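Local coordinates for protein CpuTA1 (Curtobacterium pusillum, PDB 5K3W) that belongs to the class IV aminotransferase family of fold-type IV proteins and holds pyridoxal-5'-phosphate in its pocket, at residues R3-T13 and P130-E138; P66-L76 and P88-L98. One frame throughout, in Å; residues are numbered along the deposited sequence.

Interaction 1: residues R3-T13 and P130-E138; sequences RATLLTVTAPT and PSGWVFVDE. With GAB (3-aminobenzoic acid), chain D.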
# COMPACT_ATOMS: atom_id res chain seq x y z
N ARG A 3 14.75 -21.76 9.00
CA ARG A 3 14.53 -22.70 7.90
C ARG A 3 14.58 -21.99 6.56
O ARG A 3 15.32 -22.39 5.66
CB ARG A 3 13.20 -23.43 8.08
CG ARG A 3 12.97 -24.59 7.12
CD ARG A 3 11.54 -25.09 7.30
NE ARG A 3 10.58 -24.04 6.95
CZ ARG A 3 9.33 -23.98 7.39
NH1 ARG A 3 8.87 -24.91 8.22
NH2 ARG A 3 8.54 -22.98 7.01
N ALA A 4 13.80 -20.91 6.42
CA ALA A 4 13.75 -20.13 5.19
C ALA A 4 15.11 -19.54 4.84
O ALA A 4 15.95 -19.27 5.71
CB ALA A 4 12.72 -19.01 5.33
N THR A 5 15.33 -19.34 3.55
CA THR A 5 16.51 -18.68 3.02
C THR A 5 16.17 -17.23 2.73
O THR A 5 15.05 -16.94 2.30
CB THR A 5 17.02 -19.35 1.74
OG1 THR A 5 17.46 -20.68 2.02
CG2 THR A 5 18.17 -18.56 1.15
N LEU A 6 17.12 -16.34 2.97
CA LEU A 6 16.99 -14.93 2.64
C LEU A 6 18.23 -14.47 1.88
O LEU A 6 19.36 -14.77 2.29
CB LEU A 6 16.80 -14.06 3.91
CG LEU A 6 16.79 -12.54 3.63
CD1 LEU A 6 15.60 -12.11 2.77
CD2 LEU A 6 16.84 -11.73 4.89
N LEU A 7 18.01 -13.73 0.80
CA LEU A 7 19.09 -13.12 0.04
C LEU A 7 18.84 -11.62 -0.03
O LEU A 7 17.75 -11.19 -0.42
CB LEU A 7 19.18 -13.70 -1.38
CG LEU A 7 19.62 -15.16 -1.48
CD1 LEU A 7 18.93 -15.82 -2.64
CD2 LEU A 7 21.13 -15.28 -1.65
N THR A 8 19.83 -10.85 0.40
CA THR A 8 19.83 -9.42 0.18
C THR A 8 20.30 -9.16 -1.24
O THR A 8 21.39 -9.60 -1.62
CB THR A 8 20.76 -8.72 1.16
OG1 THR A 8 20.37 -9.05 2.49
CG2 THR A 8 20.70 -7.21 0.98
N VAL A 9 19.50 -8.46 -2.03
CA VAL A 9 19.89 -8.09 -3.38
C VAL A 9 20.56 -6.72 -3.30
O VAL A 9 19.91 -5.70 -3.07
CB VAL A 9 18.69 -8.08 -4.34
CG1 VAL A 9 19.15 -7.68 -5.74
CG2 VAL A 9 18.02 -9.46 -4.35
N THR A 10 21.88 -6.70 -3.47
CA THR A 10 22.61 -5.44 -3.37
C THR A 10 22.73 -4.70 -4.70
O THR A 10 23.22 -3.57 -4.72
CB THR A 10 24.02 -5.68 -2.82
OG1 THR A 10 24.72 -6.55 -3.72
CG2 THR A 10 23.94 -6.31 -1.45
N ALA A 11 22.31 -5.30 -5.81
CA ALA A 11 22.30 -4.63 -7.11
C ALA A 11 20.95 -4.88 -7.77
O ALA A 11 20.86 -5.52 -8.81
CB ALA A 11 23.45 -5.12 -7.99
N PRO A 12 19.87 -4.40 -7.15
CA PRO A 12 18.54 -4.78 -7.65
C PRO A 12 18.17 -4.15 -8.98
O PRO A 12 17.35 -4.72 -9.70
CB PRO A 12 17.60 -4.31 -6.52
CG PRO A 12 18.38 -3.25 -5.78
CD PRO A 12 19.83 -3.60 -5.91
N THR A 13 18.74 -2.99 -9.33
CA THR A 13 18.25 -2.20 -10.45
C THR A 13 19.41 -1.69 -11.31
O THR A 13 20.51 -1.47 -10.82
CB THR A 13 17.39 -1.01 -9.97
OG1 THR A 13 18.11 -0.25 -8.99
CG2 THR A 13 16.09 -1.52 -9.34
N PRO A 130 17.38 1.97 -4.44
CA PRO A 130 16.38 0.92 -4.20
C PRO A 130 16.92 -0.20 -3.31
O PRO A 130 18.12 -0.47 -3.28
CB PRO A 130 16.06 0.41 -5.61
CG PRO A 130 16.28 1.62 -6.46
CD PRO A 130 17.47 2.33 -5.86
N SER A 131 16.01 -0.84 -2.58
CA SER A 131 16.29 -2.04 -1.81
C SER A 131 15.67 -3.25 -2.50
O SER A 131 14.69 -3.14 -3.24
CB SER A 131 15.75 -1.94 -0.38
OG SER A 131 16.39 -0.91 0.35
N GLY A 132 16.26 -4.41 -2.23
CA GLY A 132 15.80 -5.66 -2.83
C GLY A 132 16.09 -6.85 -1.94
O GLY A 132 17.11 -6.89 -1.25
N TRP A 133 15.18 -7.82 -1.96
CA TRP A 133 15.32 -9.05 -1.19
C TRP A 133 14.65 -10.19 -1.94
O TRP A 133 13.70 -10.00 -2.70
CB TRP A 133 14.67 -8.92 0.19
CG TRP A 133 15.31 -7.94 1.09
CD1 TRP A 133 16.39 -8.16 1.89
CD2 TRP A 133 14.90 -6.59 1.33
NE1 TRP A 133 16.70 -7.02 2.60
CE2 TRP A 133 15.80 -6.04 2.27
CE3 TRP A 133 13.87 -5.79 0.82
CZ2 TRP A 133 15.69 -4.72 2.74
CZ3 TRP A 133 13.77 -4.47 1.28
CH2 TRP A 133 14.68 -3.96 2.23
N VAL A 134 15.14 -11.39 -1.68
CA VAL A 134 14.49 -12.63 -2.09
C VAL A 134 14.49 -13.54 -0.89
O VAL A 134 15.53 -13.72 -0.25
CB VAL A 134 15.21 -13.32 -3.27
CG1 VAL A 134 14.48 -14.61 -3.67
CG2 VAL A 134 15.36 -12.39 -4.45
N PHE A 135 13.34 -14.15 -0.58
CA PHE A 135 13.38 -15.26 0.36
C PHE A 135 12.61 -16.46 -0.18
O PHE A 135 11.67 -16.32 -0.97
CB PHE A 135 12.88 -14.86 1.76
CG PHE A 135 11.45 -14.41 1.83
CD1 PHE A 135 10.43 -15.32 2.07
CD2 PHE A 135 11.14 -13.06 1.72
CE1 PHE A 135 9.11 -14.89 2.17
CE2 PHE A 135 9.82 -12.63 1.82
CZ PHE A 135 8.81 -13.55 2.04
N VAL A 136 13.06 -17.63 0.23
CA VAL A 136 12.47 -18.91 -0.16
C VAL A 136 12.00 -19.62 1.11
O VAL A 136 12.67 -19.58 2.14
CB VAL A 136 13.50 -19.78 -0.92
CG1 VAL A 136 12.92 -21.14 -1.23
CG2 VAL A 136 13.97 -19.06 -2.20
N ASP A 137 10.85 -20.28 1.03
CA ASP A 137 10.35 -20.95 2.22
C ASP A 137 9.23 -21.90 1.79
O ASP A 137 8.74 -21.84 0.66
CB ASP A 137 9.85 -19.95 3.26
CG ASP A 137 9.61 -20.59 4.62
OD1 ASP A 137 10.05 -21.75 4.82
OD2 ASP A 137 9.02 -19.93 5.50
N GLU A 138 8.85 -22.76 2.73
CA GLU A 138 7.77 -23.70 2.49
C GLU A 138 6.45 -22.96 2.32
O GLU A 138 6.18 -21.98 3.02
CB GLU A 138 7.67 -24.70 3.64
CG GLU A 138 7.27 -26.08 3.20
CD GLU A 138 7.57 -27.15 4.24
OE1 GLU A 138 7.42 -28.35 3.91
OE2 GLU A 138 7.97 -26.79 5.37
C1' GAB D . 14.83 -24.90 11.17
O1' GAB D . 15.60 -25.59 10.44
O2' GAB D . 15.28 -23.94 11.89
C1 GAB D . 13.36 -25.31 11.12
C2 GAB D . 12.35 -24.52 11.69
C3 GAB D . 11.03 -24.94 11.61
C4 GAB D . 10.71 -26.14 10.98
C5 GAB D . 11.72 -26.91 10.42
C6 GAB D . 13.04 -26.51 10.49
N3 GAB D . 9.97 -24.14 12.20
O HOH W 1 19.42 -7.38 4.22
O HOH W 2 18.44 -4.52 -0.26

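Interaction 2: residues P66-L76 and P88-L98; sequences PQALELHLGRL and PDAAVWREAVL. With PLP (pyridoxal-5'-phosphate), chain C.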
# COMPACT_ATOMS: atom_id res chain seq x y z
N PRO A 66 11.49 -22.95 -10.05
CA PRO A 66 10.54 -21.83 -10.05
C PRO A 66 9.67 -21.86 -11.30
O PRO A 66 10.17 -21.94 -12.43
CB PRO A 66 11.45 -20.60 -10.04
CG PRO A 66 12.83 -21.11 -9.74
CD PRO A 66 12.88 -22.50 -10.25
N GLN A 67 8.36 -21.75 -11.11
CA GLN A 67 7.45 -21.80 -12.25
C GLN A 67 7.33 -20.44 -12.93
O GLN A 67 7.19 -19.41 -12.27
CB GLN A 67 6.06 -22.25 -11.81
CG GLN A 67 5.99 -23.65 -11.27
CD GLN A 67 4.56 -24.07 -11.01
OE1 GLN A 67 3.74 -23.28 -10.53
NE2 GLN A 67 4.23 -25.30 -11.37
N ALA A 68 7.37 -20.46 -14.26
CA ALA A 68 7.13 -19.26 -15.06
C ALA A 68 8.10 -18.14 -14.68
O ALA A 68 7.73 -16.96 -14.68
CB ALA A 68 5.67 -18.80 -14.92
N LEU A 69 9.34 -18.51 -14.38
CA LEU A 69 10.28 -17.55 -13.80
C LEU A 69 10.45 -16.31 -14.67
O LEU A 69 10.49 -15.19 -14.16
CB LEU A 69 11.64 -18.22 -13.53
CG LEU A 69 12.68 -17.32 -12.85
CD1 LEU A 69 12.16 -16.77 -11.53
CD2 LEU A 69 14.03 -18.00 -12.65
N GLU A 70 10.55 -16.50 -15.99
CA GLU A 70 10.81 -15.36 -16.87
C GLU A 70 9.59 -14.43 -16.95
O GLU A 70 9.75 -13.21 -16.94
CB GLU A 70 11.22 -15.84 -18.26
CG GLU A 70 11.64 -14.73 -19.23
CD GLU A 70 12.99 -14.08 -18.89
OE1 GLU A 70 13.78 -14.64 -18.11
OE2 GLU A 70 13.26 -12.98 -19.39
N LEU A 71 8.38 -15.00 -17.03
CA LEU A 71 7.17 -14.19 -16.94
C LEU A 71 7.14 -13.38 -15.65
O LEU A 71 6.87 -12.17 -15.67
CB LEU A 71 5.94 -15.09 -17.00
CG LEU A 71 5.28 -15.43 -18.32
CD1 LEU A 71 3.92 -16.03 -17.99
CD2 LEU A 71 5.14 -14.17 -19.18
N HIS A 72 7.39 -14.03 -14.50
CA HIS A 72 7.39 -13.30 -13.24
C HIS A 72 8.41 -12.16 -13.28
O HIS A 72 8.10 -11.04 -12.86
CB HIS A 72 7.69 -14.24 -12.06
CG HIS A 72 6.52 -15.06 -11.61
ND1 HIS A 72 5.47 -14.54 -10.88
CD2 HIS A 72 6.24 -16.38 -11.76
CE1 HIS A 72 4.59 -15.49 -10.62
NE2 HIS A 72 5.04 -16.62 -11.14
N LEU A 73 9.61 -12.42 -13.78
CA LEU A 73 10.62 -11.37 -13.83
C LEU A 73 10.18 -10.25 -14.75
O LEU A 73 10.41 -9.07 -14.46
CB LEU A 73 11.96 -11.92 -14.30
CG LEU A 73 12.67 -12.89 -13.36
CD1 LEU A 73 14.02 -13.27 -13.98
CD2 LEU A 73 12.83 -12.31 -11.96
N GLY A 74 9.59 -10.61 -15.90
CA GLY A 74 9.08 -9.59 -16.80
C GLY A 74 8.05 -8.71 -16.12
O GLY A 74 8.07 -7.49 -16.29
N ARG A 75 7.16 -9.32 -15.32
CA ARG A 75 6.11 -8.56 -14.66
C ARG A 75 6.66 -7.76 -13.49
O ARG A 75 6.15 -6.68 -13.20
CB ARG A 75 4.98 -9.49 -14.20
CG ARG A 75 3.74 -8.75 -13.74
CD ARG A 75 2.61 -9.69 -13.35
NE ARG A 75 2.93 -10.52 -12.19
CZ ARG A 75 2.21 -11.55 -11.78
NH1 ARG A 75 1.10 -11.91 -12.42
NH2 ARG A 75 2.58 -12.24 -10.70
N LEU A 76 7.70 -8.26 -12.82
CA LEU A 76 8.38 -7.43 -11.83
C LEU A 76 8.81 -6.11 -12.46
O LEU A 76 8.60 -5.03 -11.89
CB LEU A 76 9.59 -8.17 -11.27
CG LEU A 76 10.38 -7.47 -10.17
CD1 LEU A 76 9.63 -7.50 -8.81
CD2 LEU A 76 11.75 -8.13 -10.08
N PRO A 88 14.61 -3.30 -12.84
CA PRO A 88 15.27 -4.39 -12.12
C PRO A 88 16.24 -5.14 -13.03
O PRO A 88 15.93 -5.43 -14.18
CB PRO A 88 14.11 -5.28 -11.64
CG PRO A 88 12.96 -4.91 -12.49
CD PRO A 88 13.15 -3.49 -12.92
N ASP A 89 17.42 -5.42 -12.50
CA ASP A 89 18.44 -6.18 -13.23
C ASP A 89 18.01 -7.63 -13.31
O ASP A 89 18.23 -8.41 -12.38
CB ASP A 89 19.79 -6.04 -12.53
CG ASP A 89 20.96 -6.49 -13.38
OD1 ASP A 89 20.81 -7.43 -14.20
OD2 ASP A 89 22.05 -5.91 -13.22
N ALA A 90 17.37 -8.01 -14.42
CA ALA A 90 16.73 -9.32 -14.50
C ALA A 90 17.71 -10.45 -14.23
O ALA A 90 17.34 -11.48 -13.65
CB ALA A 90 16.07 -9.50 -15.88
N ALA A 91 18.98 -10.28 -14.63
CA ALA A 91 19.97 -11.33 -14.47
C ALA A 91 20.41 -11.49 -13.03
O ALA A 91 20.83 -12.58 -12.63
CB ALA A 91 21.18 -11.05 -15.36
N VAL A 92 20.37 -10.42 -12.24
CA VAL A 92 20.65 -10.54 -10.81
C VAL A 92 19.49 -11.23 -10.11
O VAL A 92 19.68 -12.15 -9.31
CB VAL A 92 20.93 -9.16 -10.20
CG1 VAL A 92 21.09 -9.28 -8.69
CG2 VAL A 92 22.17 -8.54 -10.83
N TRP A 93 18.26 -10.79 -10.39
CA TRP A 93 17.10 -11.38 -9.74
C TRP A 93 16.95 -12.87 -10.09
O TRP A 93 16.68 -13.70 -9.21
CB TRP A 93 15.85 -10.59 -10.10
CG TRP A 93 15.77 -9.27 -9.42
CD1 TRP A 93 16.12 -8.06 -9.93
CD2 TRP A 93 15.31 -9.03 -8.07
NE1 TRP A 93 15.91 -7.07 -8.99
CE2 TRP A 93 15.41 -7.64 -7.85
CE3 TRP A 93 14.81 -9.85 -7.05
CZ2 TRP A 93 15.03 -7.05 -6.63
CZ3 TRP A 93 14.44 -9.27 -5.84
CH2 TRP A 93 14.55 -7.88 -5.64
N ARG A 94 17.15 -13.21 -11.37
CA ARG A 94 17.11 -14.62 -11.76
C ARG A 94 18.13 -15.42 -10.96
O ARG A 94 17.81 -16.44 -10.34
CB ARG A 94 17.36 -14.76 -13.26
CG ARG A 94 17.38 -16.19 -13.74
CD ARG A 94 17.70 -16.30 -15.22
NE ARG A 94 16.81 -15.49 -16.05
CZ ARG A 94 17.21 -14.45 -16.79
NH1 ARG A 94 18.48 -14.08 -16.83
NH2 ARG A 94 16.32 -13.78 -17.51
N GLU A 95 19.38 -14.96 -10.97
CA GLU A 95 20.43 -15.65 -10.23
C GLU A 95 20.09 -15.72 -8.75
O GLU A 95 20.30 -16.76 -8.10
CB GLU A 95 21.77 -14.96 -10.46
CG GLU A 95 22.44 -15.35 -11.79
CD GLU A 95 23.14 -16.71 -11.73
OE1 GLU A 95 24.06 -16.86 -10.90
OE2 GLU A 95 22.78 -17.64 -12.48
N ALA A 96 19.53 -14.63 -8.20
CA ALA A 96 19.20 -14.60 -6.78
C ALA A 96 18.16 -15.65 -6.43
O ALA A 96 18.27 -16.33 -5.41
CB ALA A 96 18.72 -13.21 -6.36
N VAL A 97 17.13 -15.81 -7.27
CA VAL A 97 16.07 -16.76 -6.96
C VAL A 97 16.60 -18.19 -7.02
O VAL A 97 16.29 -19.02 -6.15
CB VAL A 97 14.88 -16.56 -7.92
CG1 VAL A 97 13.91 -17.72 -7.82
CG2 VAL A 97 14.18 -15.23 -7.65
N LEU A 98 17.42 -18.50 -8.03
CA LEU A 98 17.94 -19.86 -8.18
C LEU A 98 18.92 -20.20 -7.06
O LEU A 98 18.91 -21.32 -6.53
CB LEU A 98 18.59 -20.03 -9.55
CG LEU A 98 17.59 -19.89 -10.70
CD1 LEU A 98 18.25 -20.08 -12.05
CD2 LEU A 98 16.47 -20.90 -10.49
N1 PLP C . -4.07 -10.36 -9.01
C2 PLP C . -3.30 -9.84 -8.01
C2A PLP C . -3.66 -8.52 -7.36
C3 PLP C . -2.16 -10.52 -7.61
O3 PLP C . -1.38 -9.95 -6.60
C4 PLP C . -1.83 -11.71 -8.22
C4A PLP C . -0.62 -12.52 -7.81
C5 PLP C . -2.60 -12.23 -9.21
C6 PLP C . -3.74 -11.54 -9.60
C5A PLP C . -2.23 -13.57 -9.85
O4P PLP C . -0.94 -13.55 -10.43
P PLP C . -0.07 -14.88 -10.52
O1P PLP C . -0.87 -16.00 -11.14
O2P PLP C . 0.42 -15.30 -9.15
O3P PLP C . 1.12 -14.64 -11.40
O HOH W 3 14.24 -16.56 -16.01

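Interaction 1: residues R3-T13 and P130-E138
Strands 5-9 and 131-138 are antiparallel neighbours in the six-stranded sheet of the N-terminal part of this class IV aminotransferase, and Thr-5 to Val-9 face Val-136 to Gly-132 across it. Two hydrogen-bonded pairs, Thr-5 with Val-136 and Leu-7 with Val-134, supply four of the backbone bonds; the tightest runs from Leu-7 N to Val-134 O at 2.7 Å. Val-9 N adds a fifth, to Gly-132 O.

The two faces of the pairing have different surroundings. Thr-5, Leu-7, Val-134 and Val-136 share one face; on that side helix 90-108 covers the sheet, and the CG2 methyls of Val-9 and Val-134 meet there at 4.0 Å. The other face carries Leu-6, Thr-8, Trp-133 and Phe-135, and Ile-44 of the second subunit packs on Leu-6 and Trp-133. Leu-6 CD1 lies between Trp-133 CD1 and Phe-135 CB, touching both, while one water joins Thr-8 OG1 to Trp-133 NE1.

Where strand 131-138 ends, Arg-3, just ahead of strand 5-9, forms a salt-bridge network with Asp-137 and Glu-138. Its side chain also runs along the 3-aminobenzoic acid ring, CD to C5 at 3.6 Å. Glu-138 OE2 sits over a face of the Arg-3 guanidinium, an attraction of charges alone. Asp-137 is gripped side-on: Arg-3, bent at chi3 (63°), brings NE to OD1 at 3.2 Å and NH2 to the same OD1 at 2.9 Å.

Interaction 2: residues P66-L76 and P88-L98
Leu-69, Leu-73 and Leu-76, on one side of helix 69-76, pack against helix 90-98, a worked case of helices that cover a common sheet and meet through long side chains. The axes stay 10.6 Å apart and run at 134°, so apolar branches bridge the gap. Leu-73 reaches in with both methyls, CD1 to Arg-94 CB at 3.7 Å and CD2 to Trp-93 CB. Leu-69 CD2 lies against the aliphatic Arg-94 CG, and at the far end Pro-66 CG touches Leu-98 CD2 and Val-97 CG1. Strand 114-121 forms the floor, with Leu-118 under Leu-73, Trp-93 and Val-97.

The aromatic contribution is a CH-pi contact. With CG anti to the backbone N (chi1 -177°), Leu-76 sends CD2 over the five-membered ring of Trp-93, 4.1 Å from its centroid and only 7° off the normal; the same methyl also meets Pro-88 CB. The indole NE1 is bonded to Pro-12 O, which helps fix the ring's rotation.

The polar contacts lie at the outer edge of the interface, where Glu-70 is exposed. Arg-94 NH2 donates to the syn lone pair of Glu-70 OE1 at 2.7 Å, with the two charged groups nearly coplanar. A water completes a second path, accepting from Arg-94 NE and donating to that same OE1.

Away from this interface, His-72 and Arg-75 turn to the cofactor pocket. Arg-75 NH1 and NH2 both donate to pyridoxal-5'-phosphate O3P at 2.9 Å, and Glu-57 pairs with NH2. Helix 69-76 thus presents an apolar seam edged by an ion pair to helix 90-98, and elsewhere a guanidinium whose positive charge probably helps balance the phosphate.

In the fold
From the N terminus, strand 5-9 enters the sheet first, but its partner 131-138 comes more than a hundred residues later, so interaction 1 closes a long loop. Interaction 2 is nested within that loop: 66-76 begins at the end of the short edge strand 65-66 and runs into helix 69-82; after that helix ends, a short loop brings the chain back as 88-98. Strand 114-121 then leads into 131-138, its neighbour in the sheet. The contacts, with centres about 12 Å apart, touch directly where Pro-12 meets the start of helix 90-108. The sheet and the helices over it are tied together, and helix 69-82 carries the link on to the cofactor pocket through Arg-75.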